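Local atomic coordinates of superoxide dismutase [Fe] (Aquifex pyrophilus, PDB entry 1COJ), a protein that converts superoxide radicals into hydrogen peroxide and oxygen at a single iron ion in each subunit of a homotetramer. Residues I42-L46 / L67-E71; K119-F125 / R177-D182; F125-L131 / L159-Y165; L156-I160 / R196-A200. One frame throughout, in Å; residues are numbered along the deposited sequence.

Contact 1. Residues I42-L46 / L67-E71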
loop_
_atom_site.group_PDB
_atom_site.type_symbol
_atom_site.label_atom_id
_atom_site.label_comp_id
_atom_site.label_asym_id
_atom_site.label_seq_id
_atom_site.Cartn_x
_atom_site.Cartn_y
_atom_site.Cartn_z
ATOM N N ILE A 42 -17.910 -3.749 -11.131
ATOM C CA ILE A 42 -17.650 -2.450 -10.526
ATOM C C ILE A 42 -18.349 -1.344 -11.321
ATOM O O ILE A 42 -18.969 -0.458 -10.731
ATOM C CB ILE A 42 -16.126 -2.203 -10.419
ATOM C CG1 ILE A 42 -15.533 -3.138 -9.356
ATOM C CG2 ILE A 42 -15.827 -0.741 -10.104
ATOM C CD1 ILE A 42 -14.017 -3.161 -9.313
ATOM N N GLN A 43 -18.323 -1.446 -12.650
ATOM C CA GLN A 43 -18.971 -0.448 -13.504
ATOM C C GLN A 43 -20.476 -0.403 -13.264
ATOM O O GLN A 43 -21.067 0.678 -13.197
ATOM C CB GLN A 43 -18.683 -0.694 -14.992
ATOM C CG GLN A 43 -17.232 -0.456 -15.398
ATOM C CD GLN A 43 -16.664 0.847 -14.857
ATOM O OE1 GLN A 43 -15.685 0.850 -14.114
ATOM N NE2 GLN A 43 -17.295 1.953 -15.194
ATOM N N GLU A 44 -21.087 -1.574 -13.112
ATOM C CA GLU A 44 -22.521 -1.660 -12.866
ATOM C C GLU A 44 -22.885 -1.024 -11.527
ATOM O O GLU A 44 -23.838 -0.248 -11.439
ATOM C CB GLU A 44 -22.979 -3.116 -12.867
ATOM C CG GLU A 44 -22.804 -3.836 -14.187
ATOM C CD GLU A 44 -23.260 -5.278 -14.101
ATOM O OE1 GLU A 44 -22.898 -5.953 -13.110
ATOM O OE2 GLU A 44 -23.986 -5.738 -15.009
ATOM N N LYS A 45 -22.116 -1.352 -10.492
ATOM C CA LYS A 45 -22.365 -0.822 -9.158
ATOM C C LYS A 45 -22.084 0.667 -9.058
ATOM O O LYS A 45 -22.779 1.388 -8.347
ATOM C CB LYS A 45 -21.577 -1.616 -8.120
ATOM C CG LYS A 45 -22.133 -3.015 -7.965
ATOM C CD LYS A 45 -21.350 -3.868 -6.995
ATOM C CE LYS A 45 -22.055 -5.207 -6.809
ATOM N NZ LYS A 45 -21.326 -6.138 -5.919
ATOM N N LEU A 46 -21.097 1.127 -9.815
ATOM C CA LEU A 46 -20.729 2.532 -9.840
ATOM C C LEU A 46 -21.847 3.335 -10.532
ATOM O O LEU A 46 -22.076 4.496 -10.210
ATOM C CB LEU A 46 -19.404 2.679 -10.586
ATOM C CG LEU A 46 -18.269 3.531 -10.014
ATOM C CD1 LEU A 46 -18.323 3.643 -8.504
ATOM C CD2 LEU A 46 -16.949 2.925 -10.469
ATOM N N LEU A 67 -15.232 1.072 -4.388
ATOM C CA LEU A 67 -15.441 0.757 -5.799
ATOM C C LEU A 67 -14.380 1.442 -6.666
ATOM O O LEU A 67 -13.842 0.834 -7.596
ATOM C CB LEU A 67 -16.844 1.190 -6.241
ATOM C CG LEU A 67 -17.999 0.281 -5.807
ATOM C CD1 LEU A 67 -19.338 1.003 -5.898
ATOM C CD2 LEU A 67 -18.001 -0.968 -6.676
ATOM N N LYS A 68 -14.067 2.697 -6.353
ATOM C CA LYS A 68 -13.067 3.434 -7.112
ATOM C C LYS A 68 -11.665 2.866 -6.889
ATOM O O LYS A 68 -10.836 2.870 -7.806
ATOM C CB LYS A 68 -13.106 4.919 -6.756
ATOM C CG LYS A 68 -14.390 5.630 -7.169
ATOM C CD LYS A 68 -14.574 5.645 -8.684
ATOM C CE LYS A 68 -13.479 6.449 -9.379
ATOM N NZ LYS A 68 -13.696 6.546 -10.845
ATOM N N VAL A 69 -11.401 2.392 -5.674
ATOM C CA VAL A 69 -10.105 1.809 -5.345
ATOM C C VAL A 69 -9.887 0.558 -6.193
ATOM O O VAL A 69 -8.904 0.461 -6.928
ATOM C CB VAL A 69 -10.001 1.428 -3.844
ATOM C CG1 VAL A 69 -8.739 0.616 -3.593
ATOM C CG2 VAL A 69 -9.982 2.677 -2.974
ATOM N N GLU A 70 -10.837 -0.369 -6.148
ATOM C CA GLU A 70 -10.695 -1.601 -6.912
ATOM C C GLU A 70 -10.865 -1.413 -8.414
ATOM O O GLU A 70 -10.441 -2.259 -9.205
ATOM C CB GLU A 70 -11.623 -2.696 -6.372
ATOM C CG GLU A 70 -11.514 -2.930 -4.857
ATOM C CD GLU A 70 -10.124 -3.363 -4.379
ATOM O OE1 GLU A 70 -9.971 -3.586 -3.164
ATOM O OE2 GLU A 70 -9.184 -3.486 -5.194
ATOM N N GLU A 71 -11.454 -0.293 -8.820
ATOM C CA GLU A 71 -11.609 -0.027 -10.238
ATOM C C GLU A 71 -10.222 0.087 -10.859
ATOM O O GLU A 71 -9.988 -0.426 -11.955
ATOM C CB GLU A 71 -12.384 1.266 -10.482
ATOM C CG GLU A 71 -12.629 1.555 -11.965
ATOM C CD GLU A 71 -13.336 2.877 -12.194
ATOM O OE1 GLU A 71 -13.004 3.849 -11.487
ATOM O OE2 GLU A 71 -14.219 2.948 -13.075
#

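Contact 2. Residues K119-F125 / R177-D182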
loop_
_atom_site.group_PDB
_atom_site.type_symbol
_atom_site.label_atom_id
_atom_site.label_comp_id
_atom_site.label_asym_id
_atom_site.label_seq_id
_atom_site.Cartn_x
_atom_site.Cartn_y
_atom_site.Cartn_z
ATOM N N LYS A 119 15.706 -6.222 -16.475
ATOM C CA LYS A 119 15.820 -7.462 -15.714
ATOM C C LYS A 119 15.897 -7.145 -14.225
ATOM O O LYS A 119 15.278 -7.823 -13.406
ATOM C CB LYS A 119 17.053 -8.262 -16.142
ATOM C CG LYS A 119 17.014 -8.776 -17.572
ATOM C CD LYS A 119 18.247 -9.623 -17.854
ATOM C CE LYS A 119 18.343 -10.045 -19.312
ATOM N NZ LYS A 119 17.209 -10.889 -19.774
ATOM N N ALA A 120 16.622 -6.083 -13.887
ATOM C CA ALA A 120 16.773 -5.662 -12.498
ATOM C C ALA A 120 15.424 -5.262 -11.895
ATOM O O ALA A 120 15.073 -5.703 -10.794
ATOM C CB ALA A 120 17.760 -4.507 -12.404
ATOM N N ALA A 121 14.665 -4.448 -12.628
ATOM C CA ALA A 121 13.350 -4.001 -12.175
ATOM C C ALA A 121 12.411 -5.193 -12.031
ATOM O O ALA A 121 11.630 -5.263 -11.083
ATOM C CB ALA A 121 12.765 -2.969 -13.143
ATOM N N ALA A 122 12.511 -6.145 -12.957
ATOM C CA ALA A 122 11.674 -7.342 -12.920
ATOM C C ALA A 122 11.991 -8.197 -11.693
ATOM O O ALA A 122 11.115 -8.870 -11.148
ATOM C CB ALA A 122 11.853 -8.153 -14.197
ATOM N N MET A 123 13.249 -8.177 -11.270
ATOM C CA MET A 123 13.669 -8.936 -10.096
ATOM C C MET A 123 13.367 -8.188 -8.795
ATOM O O MET A 123 13.159 -8.806 -7.754
ATOM C CB MET A 123 15.169 -9.244 -10.164
ATOM C CG MET A 123 15.556 -10.346 -11.150
ATOM S SD MET A 123 14.797 -11.940 -10.757
ATOM C CE MET A 123 15.665 -12.391 -9.299
ATOM N N ALA A 124 13.350 -6.859 -8.866
ATOM C CA ALA A 124 13.113 -6.018 -7.694
ATOM C C ALA A 124 11.652 -5.743 -7.365
ATOM O O ALA A 124 11.339 -5.376 -6.229
ATOM C CB ALA A 124 13.865 -4.692 -7.846
ATOM N N PHE A 125 10.761 -5.907 -8.341
ATOM C CA PHE A 125 9.347 -5.636 -8.112
ATOM C C PHE A 125 8.393 -6.808 -8.027
ATOM O O PHE A 125 8.539 -7.816 -8.713
ATOM C CB PHE A 125 8.854 -4.538 -9.046
ATOM C CG PHE A 125 9.391 -3.197 -8.674
ATOM C CD1 PHE A 125 8.694 -2.373 -7.791
ATOM C CD2 PHE A 125 10.648 -2.801 -9.114
ATOM C CE1 PHE A 125 9.252 -1.180 -7.347
ATOM C CE2 PHE A 125 11.215 -1.618 -8.681
ATOM C CZ PHE A 125 10.518 -0.803 -7.794
ATOM N N ARG A 177 12.466 -16.942 -10.907
ATOM C CA ARG A 177 12.082 -15.838 -11.782
ATOM C C ARG A 177 13.064 -15.510 -12.921
ATOM O O ARG A 177 12.636 -15.228 -14.040
ATOM C CB ARG A 177 11.788 -14.579 -10.951
ATOM C CG ARG A 177 11.179 -13.436 -11.751
ATOM C CD ARG A 177 10.874 -12.228 -10.883
ATOM N NE ARG A 177 9.818 -12.491 -9.905
ATOM C CZ ARG A 177 9.389 -11.607 -9.007
ATOM N NH1 ARG A 177 9.916 -10.388 -8.961
ATOM N NH2 ARG A 177 8.439 -11.945 -8.144
ATOM N N PRO A 178 14.387 -15.554 -12.661
ATOM C CA PRO A 178 15.364 -15.243 -13.721
ATOM C C PRO A 178 15.185 -15.974 -15.059
ATOM O O PRO A 178 15.206 -15.340 -16.120
ATOM C CB PRO A 178 16.698 -15.568 -13.058
ATOM C CG PRO A 178 16.452 -15.188 -11.643
ATOM C CD PRO A 178 15.076 -15.761 -11.374
ATOM N N PRO A 179 15.029 -17.309 -15.040
ATOM C CA PRO A 179 14.857 -18.004 -16.317
ATOM C C PRO A 179 13.578 -17.578 -17.040
ATOM O O PRO A 179 13.520 -17.615 -18.267
ATOM C CB PRO A 179 14.834 -19.480 -15.913
ATOM C CG PRO A 179 14.358 -19.450 -14.498
ATOM C CD PRO A 179 15.088 -18.276 -13.927
ATOM N N TYR A 180 12.571 -17.158 -16.282
ATOM C CA TYR A 180 11.314 -16.705 -16.866
ATOM C C TYR A 180 11.536 -15.380 -17.593
ATOM O O TYR A 180 11.027 -15.173 -18.698
ATOM C CB TYR A 180 10.242 -16.562 -15.779
ATOM C CG TYR A 180 9.136 -15.583 -16.109
ATOM C CD1 TYR A 180 8.225 -15.838 -17.137
ATOM C CD2 TYR A 180 9.004 -14.391 -15.391
ATOM C CE1 TYR A 180 7.204 -14.924 -17.442
ATOM C CE2 TYR A 180 7.992 -13.472 -15.686
ATOM C CZ TYR A 180 7.097 -13.743 -16.710
ATOM O OH TYR A 180 6.104 -12.834 -16.999
ATOM N N ILE A 181 12.310 -14.489 -16.976
ATOM C CA ILE A 181 12.597 -13.191 -17.577
ATOM C C ILE A 181 13.350 -13.387 -18.894
ATOM O O ILE A 181 13.056 -12.724 -19.889
ATOM C CB ILE A 181 13.411 -12.292 -16.619
ATOM C CG1 ILE A 181 12.624 -12.068 -15.322
ATOM C CG2 ILE A 181 13.709 -10.953 -17.281
ATOM C CD1 ILE A 181 13.430 -11.426 -14.204
ATOM N N ASP A 182 14.298 -14.322 -18.911
ATOM C CA ASP A 182 15.055 -14.607 -20.127
ATOM C C ASP A 182 14.109 -15.122 -21.210
ATOM O O ASP A 182 14.193 -14.701 -22.365
ATOM C CB ASP A 182 16.150 -15.649 -19.866
ATOM C CG ASP A 182 17.271 -15.118 -18.989
ATOM O OD1 ASP A 182 17.532 -13.898 -19.020
ATOM O OD2 ASP A 182 17.900 -15.925 -18.271
#

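Contact 3. Residues F125-L131 / L159-Y165. With FE (Fe (III) ion), chain B.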
loop_
_atom_site.group_PDB
_atom_site.type_symbol
_atom_site.label_atom_id
_atom_site.label_comp_id
_atom_site.label_asym_id
_atom_site.label_seq_id
_atom_site.Cartn_x
_atom_site.Cartn_y
_atom_site.Cartn_z
ATOM N N PHE A 125 10.761 -5.907 -8.341
ATOM C CA PHE A 125 9.347 -5.636 -8.112
ATOM C C PHE A 125 8.393 -6.808 -8.027
ATOM O O PHE A 125 8.539 -7.816 -8.713
ATOM C CB PHE A 125 8.854 -4.538 -9.046
ATOM C CG PHE A 125 9.391 -3.197 -8.674
ATOM C CD1 PHE A 125 8.694 -2.373 -7.791
ATOM C CD2 PHE A 125 10.648 -2.801 -9.114
ATOM C CE1 PHE A 125 9.252 -1.180 -7.347
ATOM C CE2 PHE A 125 11.215 -1.618 -8.681
ATOM C CZ PHE A 125 10.518 -0.803 -7.794
ATOM N N ARG A 126 7.405 -6.649 -7.156
ATOM C CA ARG A 126 6.428 -7.682 -6.862
ATOM C C ARG A 126 5.239 -7.807 -7.803
ATOM O O ARG A 126 4.466 -8.761 -7.683
ATOM C CB ARG A 126 5.949 -7.502 -5.422
ATOM C CG ARG A 126 7.109 -7.419 -4.434
ATOM C CD ARG A 126 6.701 -6.900 -3.061
ATOM N NE ARG A 126 7.884 -6.713 -2.219
ATOM C CZ ARG A 126 7.890 -6.101 -1.037
ATOM N NH1 ARG A 126 6.774 -5.602 -0.525
ATOM N NH2 ARG A 126 9.028 -5.979 -0.368
ATOM N N GLY A 127 5.099 -6.866 -8.732
ATOM C CA GLY A 127 3.979 -6.907 -9.654
ATOM C C GLY A 127 4.297 -6.845 -11.137
ATOM O O GLY A 127 3.907 -7.741 -11.894
ATOM N N TRP A 128 4.959 -5.771 -11.563
ATOM C CA TRP A 128 5.303 -5.572 -12.975
ATOM C C TRP A 128 6.576 -4.746 -13.128
ATOM O O TRP A 128 6.986 -4.043 -12.207
ATOM C CB TRP A 128 4.186 -4.794 -13.701
ATOM C CG TRP A 128 2.816 -5.404 -13.654
ATOM C CD1 TRP A 128 1.921 -5.325 -12.629
ATOM C CD2 TRP A 128 2.181 -6.184 -14.677
ATOM N NE1 TRP A 128 0.779 -6.008 -12.945
ATOM C CE2 TRP A 128 0.909 -6.545 -14.203
ATOM C CE3 TRP A 128 2.572 -6.609 -15.954
ATOM C CZ2 TRP A 128 0.007 -7.312 -14.956
ATOM C CZ3 TRP A 128 1.678 -7.374 -16.711
ATOM C CH2 TRP A 128 0.412 -7.715 -16.207
ATOM N N ALA A 129 7.174 -4.820 -14.309
ATOM C CA ALA A 129 8.355 -4.038 -14.654
ATOM C C ALA A 129 7.975 -3.458 -16.013
ATOM O O ALA A 129 7.633 -4.202 -16.939
ATOM C CB ALA A 129 9.586 -4.919 -14.767
ATOM N N ILE A 130 7.971 -2.133 -16.117
ATOM C CA ILE A 130 7.580 -1.467 -17.352
ATOM C C ILE A 130 8.609 -0.501 -17.929
ATOM O O ILE A 130 9.259 0.238 -17.188
ATOM C CB ILE A 130 6.266 -0.666 -17.135
ATOM C CG1 ILE A 130 5.140 -1.599 -16.687
ATOM C CG2 ILE A 130 5.854 0.053 -18.416
ATOM C CD1 ILE A 130 3.840 -0.893 -16.342
ATOM N N LEU A 131 8.808 -0.568 -19.244
ATOM C CA LEU A 131 9.683 0.369 -19.941
ATOM C C LEU A 131 8.682 1.221 -20.702
ATOM O O LEU A 131 7.895 0.691 -21.493
ATOM C CB LEU A 131 10.613 -0.318 -20.950
ATOM C CG LEU A 131 11.388 0.678 -21.838
ATOM C CD1 LEU A 131 12.397 1.469 -21.009
ATOM C CD2 LEU A 131 12.099 -0.040 -22.969
ATOM N N LEU A 159 5.676 0.598 -23.240
ATOM C CA LEU A 159 6.231 0.028 -24.460
ATOM C C LEU A 159 6.459 -1.453 -24.212
ATOM O O LEU A 159 6.006 -2.292 -24.987
ATOM C CB LEU A 159 7.549 0.708 -24.842
ATOM C CG LEU A 159 7.524 2.225 -25.059
ATOM C CD1 LEU A 159 8.894 2.698 -25.504
ATOM C CD2 LEU A 159 6.466 2.614 -26.085
ATOM N N ILE A 160 7.175 -1.773 -23.135
ATOM C CA ILE A 160 7.445 -3.165 -22.772
ATOM C C ILE A 160 6.901 -3.392 -21.363
ATOM O O ILE A 160 7.214 -2.630 -20.441
ATOM C CB ILE A 160 8.961 -3.495 -22.797
ATOM C CG1 ILE A 160 9.512 -3.361 -24.220
ATOM C CG2 ILE A 160 9.207 -4.904 -22.243
ATOM C CD1 ILE A 160 11.009 -3.642 -24.336
ATOM N N VAL A 161 6.089 -4.435 -21.203
ATOM C CA VAL A 161 5.476 -4.755 -19.917
ATOM C C VAL A 161 5.767 -6.199 -19.503
ATOM O O VAL A 161 5.427 -7.139 -20.224
ATOM C CB VAL A 161 3.939 -4.543 -19.980
ATOM C CG1 VAL A 161 3.301 -4.880 -18.657
ATOM C CG2 VAL A 161 3.621 -3.105 -20.358
ATOM N N ILE A 162 6.401 -6.371 -18.349
ATOM C CA ILE A 162 6.729 -7.701 -17.845
ATOM C C ILE A 162 5.947 -7.983 -16.568
ATOM O O ILE A 162 6.030 -7.232 -15.594
ATOM C CB ILE A 162 8.240 -7.853 -17.521
ATOM C CG1 ILE A 162 9.096 -7.387 -18.699
ATOM C CG2 ILE A 162 8.559 -9.314 -17.191
ATOM C CD1 ILE A 162 10.598 -7.487 -18.449
ATOM N N ASP A 163 5.173 -9.061 -16.590
ATOM C CA ASP A 163 4.380 -9.480 -15.444
ATOM C C ASP A 163 5.289 -10.247 -14.483
ATOM O O ASP A 163 5.900 -11.241 -14.879
ATOM C CB ASP A 163 3.244 -10.401 -15.906
ATOM C CG ASP A 163 2.221 -10.669 -14.817
ATOM O OD1 ASP A 163 2.403 -10.194 -13.678
ATOM O OD2 ASP A 163 1.204 -11.327 -15.110
ATOM N N THR A 164 5.391 -9.793 -13.236
ATOM C CA THR A 164 6.222 -10.491 -12.263
ATOM C C THR A 164 5.390 -11.149 -11.166
ATOM O O THR A 164 5.928 -11.623 -10.170
ATOM C CB THR A 164 7.329 -9.584 -11.651
ATOM O OG1 THR A 164 6.736 -8.503 -10.925
ATOM C CG2 THR A 164 8.228 -9.025 -12.740
ATOM N N TYR A 165 4.068 -11.151 -11.332
ATOM C CA TYR A 165 3.191 -11.811 -10.367
ATOM C C TYR A 165 3.573 -13.279 -10.430
ATOM O O TYR A 165 3.893 -13.793 -11.503
ATOM C CB TYR A 165 1.723 -11.687 -10.766
ATOM C CG TYR A 165 0.997 -10.493 -10.183
ATOM C CD1 TYR A 165 -0.005 -10.666 -9.228
ATOM C CD2 TYR A 165 1.284 -9.194 -10.611
ATOM C CE1 TYR A 165 -0.714 -9.573 -8.710
ATOM C CE2 TYR A 165 0.582 -8.089 -10.097
ATOM C CZ TYR A 165 -0.417 -8.287 -9.148
ATOM O OH TYR A 165 -1.138 -7.211 -8.656
HETATM FE FE FE B . -0.596 -11.737 -14.478
HETATM O O HOH W 1 5.346 -11.437 -7.329
HETATM O O HOH W 2 -0.424 -10.241 -13.161
#

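Contact 4. Residues L156-I160 / R196-A200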
loop_
_atom_site.group_PDB
_atom_site.type_symbol
_atom_site.label_atom_id
_atom_site.label_comp_id
_atom_site.label_asym_id
_atom_site.label_seq_id
_atom_site.Cartn_x
_atom_site.Cartn_y
_atom_site.Cartn_z
ATOM N N LEU A 156 2.511 7.707 -18.011
ATOM C CA LEU A 156 3.443 6.815 -18.696
ATOM C C LEU A 156 2.814 6.022 -19.846
ATOM O O LEU A 156 1.763 5.405 -19.679
ATOM C CB LEU A 156 4.076 5.846 -17.682
ATOM C CG LEU A 156 5.244 4.978 -18.166
ATOM C CD1 LEU A 156 6.502 5.810 -18.211
ATOM C CD2 LEU A 156 5.451 3.802 -17.239
ATOM N N ILE A 157 3.449 6.064 -21.017
ATOM C CA ILE A 157 2.980 5.310 -22.179
ATOM C C ILE A 157 3.853 4.051 -22.203
ATOM O O ILE A 157 5.049 4.122 -22.481
ATOM C CB ILE A 157 3.160 6.103 -23.489
ATOM C CG1 ILE A 157 2.420 7.440 -23.395
ATOM C CG2 ILE A 157 2.613 5.304 -24.668
ATOM C CD1 ILE A 157 2.667 8.356 -24.570
ATOM N N PRO A 158 3.266 2.884 -21.887
ATOM C CA PRO A 158 3.963 1.589 -21.846
ATOM C C PRO A 158 4.428 1.049 -23.188
ATOM O O PRO A 158 3.653 0.999 -24.142
ATOM C CB PRO A 158 2.913 0.648 -21.244
ATOM C CG PRO A 158 1.880 1.560 -20.645
ATOM C CD PRO A 158 1.837 2.703 -21.602
ATOM N N LEU A 159 5.676 0.598 -23.240
ATOM C CA LEU A 159 6.231 0.028 -24.460
ATOM C C LEU A 159 6.459 -1.453 -24.212
ATOM O O LEU A 159 6.006 -2.292 -24.987
ATOM C CB LEU A 159 7.549 0.708 -24.842
ATOM C CG LEU A 159 7.524 2.225 -25.059
ATOM C CD1 LEU A 159 8.894 2.698 -25.504
ATOM C CD2 LEU A 159 6.466 2.614 -26.085
ATOM N N ILE A 160 7.175 -1.773 -23.135
ATOM C CA ILE A 160 7.445 -3.165 -22.772
ATOM C C ILE A 160 6.901 -3.392 -21.363
ATOM O O ILE A 160 7.214 -2.630 -20.441
ATOM C CB ILE A 160 8.961 -3.495 -22.797
ATOM C CG1 ILE A 160 9.512 -3.361 -24.220
ATOM C CG2 ILE A 160 9.207 -4.904 -22.243
ATOM C CD1 ILE A 160 11.009 -3.642 -24.336
ATOM N N ARG A 196 4.228 0.755 -30.976
ATOM C CA ARG A 196 3.883 1.451 -29.743
ATOM C C ARG A 196 4.780 2.676 -29.596
ATOM O O ARG A 196 4.311 3.763 -29.260
ATOM C CB ARG A 196 4.067 0.533 -28.533
ATOM C CG ARG A 196 3.079 -0.615 -28.454
ATOM C CD ARG A 196 3.315 -1.442 -27.200
ATOM N NE ARG A 196 2.422 -2.597 -27.124
ATOM C CZ ARG A 196 2.585 -3.617 -26.285
ATOM N NH1 ARG A 196 3.603 -3.635 -25.440
ATOM N NH2 ARG A 196 1.752 -4.647 -26.326
ATOM N N PHE A 197 6.065 2.500 -29.891
ATOM C CA PHE A 197 7.036 3.585 -29.792
ATOM C C PHE A 197 6.719 4.731 -30.745
ATOM O O PHE A 197 6.785 5.903 -30.361
ATOM C CB PHE A 197 8.457 3.071 -30.045
ATOM C CG PHE A 197 9.523 4.131 -29.914
ATOM C CD1 PHE A 197 9.805 4.705 -28.677
ATOM C CD2 PHE A 197 10.240 4.561 -31.027
ATOM C CE1 PHE A 197 10.790 5.690 -28.547
ATOM C CE2 PHE A 197 11.227 5.544 -30.910
ATOM C CZ PHE A 197 11.501 6.109 -29.669
ATOM N N GLU A 198 6.390 4.393 -31.991
ATOM C CA GLU A 198 6.059 5.397 -32.994
ATOM C C GLU A 198 4.894 6.260 -32.515
ATOM O O GLU A 198 4.953 7.495 -32.570
ATOM C CB GLU A 198 5.695 4.721 -34.319
ATOM C CG GLU A 198 5.498 5.676 -35.491
ATOM C CD GLU A 198 6.783 6.399 -35.917
ATOM O OE1 GLU A 198 7.889 5.926 -35.568
ATOM O OE2 GLU A 198 6.688 7.438 -36.616
ATOM N N LYS A 199 3.854 5.596 -32.019
ATOM C CA LYS A 199 2.665 6.276 -31.522
ATOM C C LYS A 199 2.994 7.109 -30.290
ATOM O O LYS A 199 2.538 8.247 -30.162
ATOM C CB LYS A 199 1.573 5.259 -31.193
ATOM C CG LYS A 199 1.077 4.483 -32.398
ATOM C CD LYS A 199 -0.087 3.586 -32.037
ATOM C CE LYS A 199 -0.693 2.972 -33.284
ATOM N NZ LYS A 199 -1.918 2.177 -32.998
ATOM N N ALA A 200 3.807 6.549 -29.399
ATOM C CA ALA A 200 4.209 7.237 -28.177
ATOM C C ALA A 200 4.942 8.542 -28.496
ATOM O O ALA A 200 4.647 9.587 -27.914
ATOM C CB ALA A 200 5.079 6.323 -27.316
#

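Contact 1. Residues I42-L46 / L67-E71
Glu71 lays its carboxylate beside Leu46 while OE1 accepts a 2.9 Å hydrogen bond from NZ of Lys68, part of a salt bridge, one turn back on its own helix. The bond uses the syn lone pair of OE1. Lys68 gets there by folding at chi2 and chi3, and the bent chain also brings its CD to 4.0 Å from Leu46 CD2. Glu71, by contrast, is not folded: CG lies anti to the backbone N (chi1 -177°) and the chain stays extended, carrying OE2 to 3.8 Å from Leu46 CD2, the two side chains crossing at about a right angle. With an alanine here, Lys68 would probably lose its carboxylate mate within the helix and Leu46 CD2 the wall it leans on. Deeper in, Leu46 and Leu67 lie alongside one another, pointing oppositely, CD1 of Leu46 resting 3.7 Å from Leu67 CB. Leu67 CD2 reaches the CB of Lys45, whose ammonium turns away to Glu41. Ile42 presses two branches on the facing helix: CG2 meets the carbonyl O of Leu67 at 3.6 Å, and CD1 packs on Glu70 CB at 3.8 Å. Tyr61 of the second subunit closes over Ile42, Lys45 and Leu67. The local axes run antiparallel at 153°, about 10.2 Å apart, as the two arms of the alpha-hairpin domain of iron/manganese superoxide dismutases.

Contact 2. Residues K119-F125 / R177-D182
Arg177 and Ile181, one turn apart on helix 177-186, both point toward helix 111-124, and carry most of the contact with its C-terminal part. The arginine leaves its helix with CG anti to the backbone N (chi1 -171°), runs straight through chi2 and bends at chi3, which delivers NH1 to two carbonyls. Ala122 O is the firmer acceptor, at 2.9 Å from NH1, with the donor in the carbonyl plane and the oxygen tilted 21° from the guanidinium plane. Phe125 O lies oblique to the guanidinium, and its bond from NH1 is weak. Met123, folded at chi2 and chi3, turns its thioether toward helix 177-186: SD touches Ile181 CD1 at 3.7 Å and lies 3.9 Å from Arg177 CD, while the methyl CE sits 3.7 Å from Pro178 CG, the two side chains crossing at about a right angle. Ile181 CD1 also presses on Ala122 CB at 3.6 Å, and its CG2 touches Lys119 CG. Lys119 reaches on past the isoleucine to give Asp182 OD1 a salt bridge of 3.1 Å, NZ coming in nearly in line with the C-O bond. NH2 of Arg177 goes on to Tyr169 OH. The guanidinium on carbonyls at the C-terminal end of helix 111-124 would be expected to suit the helix dipole, and the Lys119-Asp182 ion pair probably adds attraction at the other end.

Contact 3. Residues F125-L131 / L159-Y165
Strands 128-131 and 160-163 pair antiparallel, Ala129 with Ile162 and Leu131 with Ile160 forming the hydrogen-bonded pairs, until Leu159 and Ile160 both face Leu131 in a classic beta bulge whose two N-H groups share Leu131 O. At the other end Thr164 ties down the incoming loop: OG1 donates to Phe125 O at 2.9 Å, and its N to Gly127 O from above the carbonyl plane. Trp128 lies across Asp163, ring and carboxylate stacked with their planes 10° apart, with CZ3 3.5 Å from Asp163 CB and CE3 3.3 Å from Val161 CG1. Asp163 has CG anti to the backbone N (chi1 -169°), which turns the carboxylate along the indole to the metal. Its OD2 binds the iron at 2.0 Å; His27, His81, His167 and a water complete the coordination. OD1 accepts from Tyr165 N at 3.0 Å in an Asx turn, and weakly from that water. A leucine in place of Trp128 would probably open a gap beside the carboxylate and Val161 and leave His148 without its indole N-H partner. The face bearing Ala129 and Leu131 packs on helix 111-124, that bearing Trp128 and Asp163 meets helix 63-86, and strand 139-145 pairs along the far edge of strand 128-134.

Contact 4. Residues L156-I160 / R196-A200
Leu159 and Ile157 press on Ala200 at the apolar centre of this contact, where helix 190-207 packs on the edge strand of the three-stranded antiparallel sheet in the alpha/beta part of the iron/manganese superoxide dismutase fold. Ala200 CB points at the strand and lies 3.8 Å from Ile157 CG2 and 4.1 Å from Leu159 CD2, a methyl resting on two branched side chains. The same Leu159 CD2 touches the helix backbone at Phe197 N, 3.8 Å away, while the leucine's other methyl turns to the phenyl group: CD1 meets Phe197 CD1 at 3.9 Å, coming in at the ring edge and near its plane. Beyond that, Phe197 leans on Ala99, Leu100 and Lys103 of helix 98-107, and Phe210 of the third subunit packs on both Ile157 and Arg196. Outward from the leucine the contact turns polar. CB of Arg196 still belongs to the apolar patch, 4.0 Å from Leu159 CD2, but its chain runs extended from CG to NE (chi2 -178°, chi3 -177°) and passes the carbonyls of the strand. Its CD lies 3.9 Å from Pro158 O, which is buried with no polar partner in the model. NH2 of the guanidinium holds Leu83 O at the end of helix 63-86. Its NH1 donates to Leu159 O at 2.8 Å, with the oxygen close to the guanidinium plane but the nitrogen 41° out of the carbonyl plane.

In the fold
Contacts 2, 3 and 4 gather round the sheet, whereas contact 1 lies out on the helical hairpin, its centre 32 Å from that of contact 2. Contact 3 holds the iron ligand Asp163 and is nested in the loop that contact 2 closes. Their centres are 9 Å apart and they share Phe125; Tyr180 OH of contact 2 lies 2.7 Å from Asp163 O, a probable hydrogen bond. The side chain of Arg177 is about 11 Å from the bound Fe (III) ion. Contact 4 shares Leu159 and Ile160 with contact 3, joining the earlier part of the same strand to helix 190-207. The hairpin also joins subunits: Glu70 of contact 1 forms a salt bridge with Arg126 of the fourth subunit, and all four contacts touch the third.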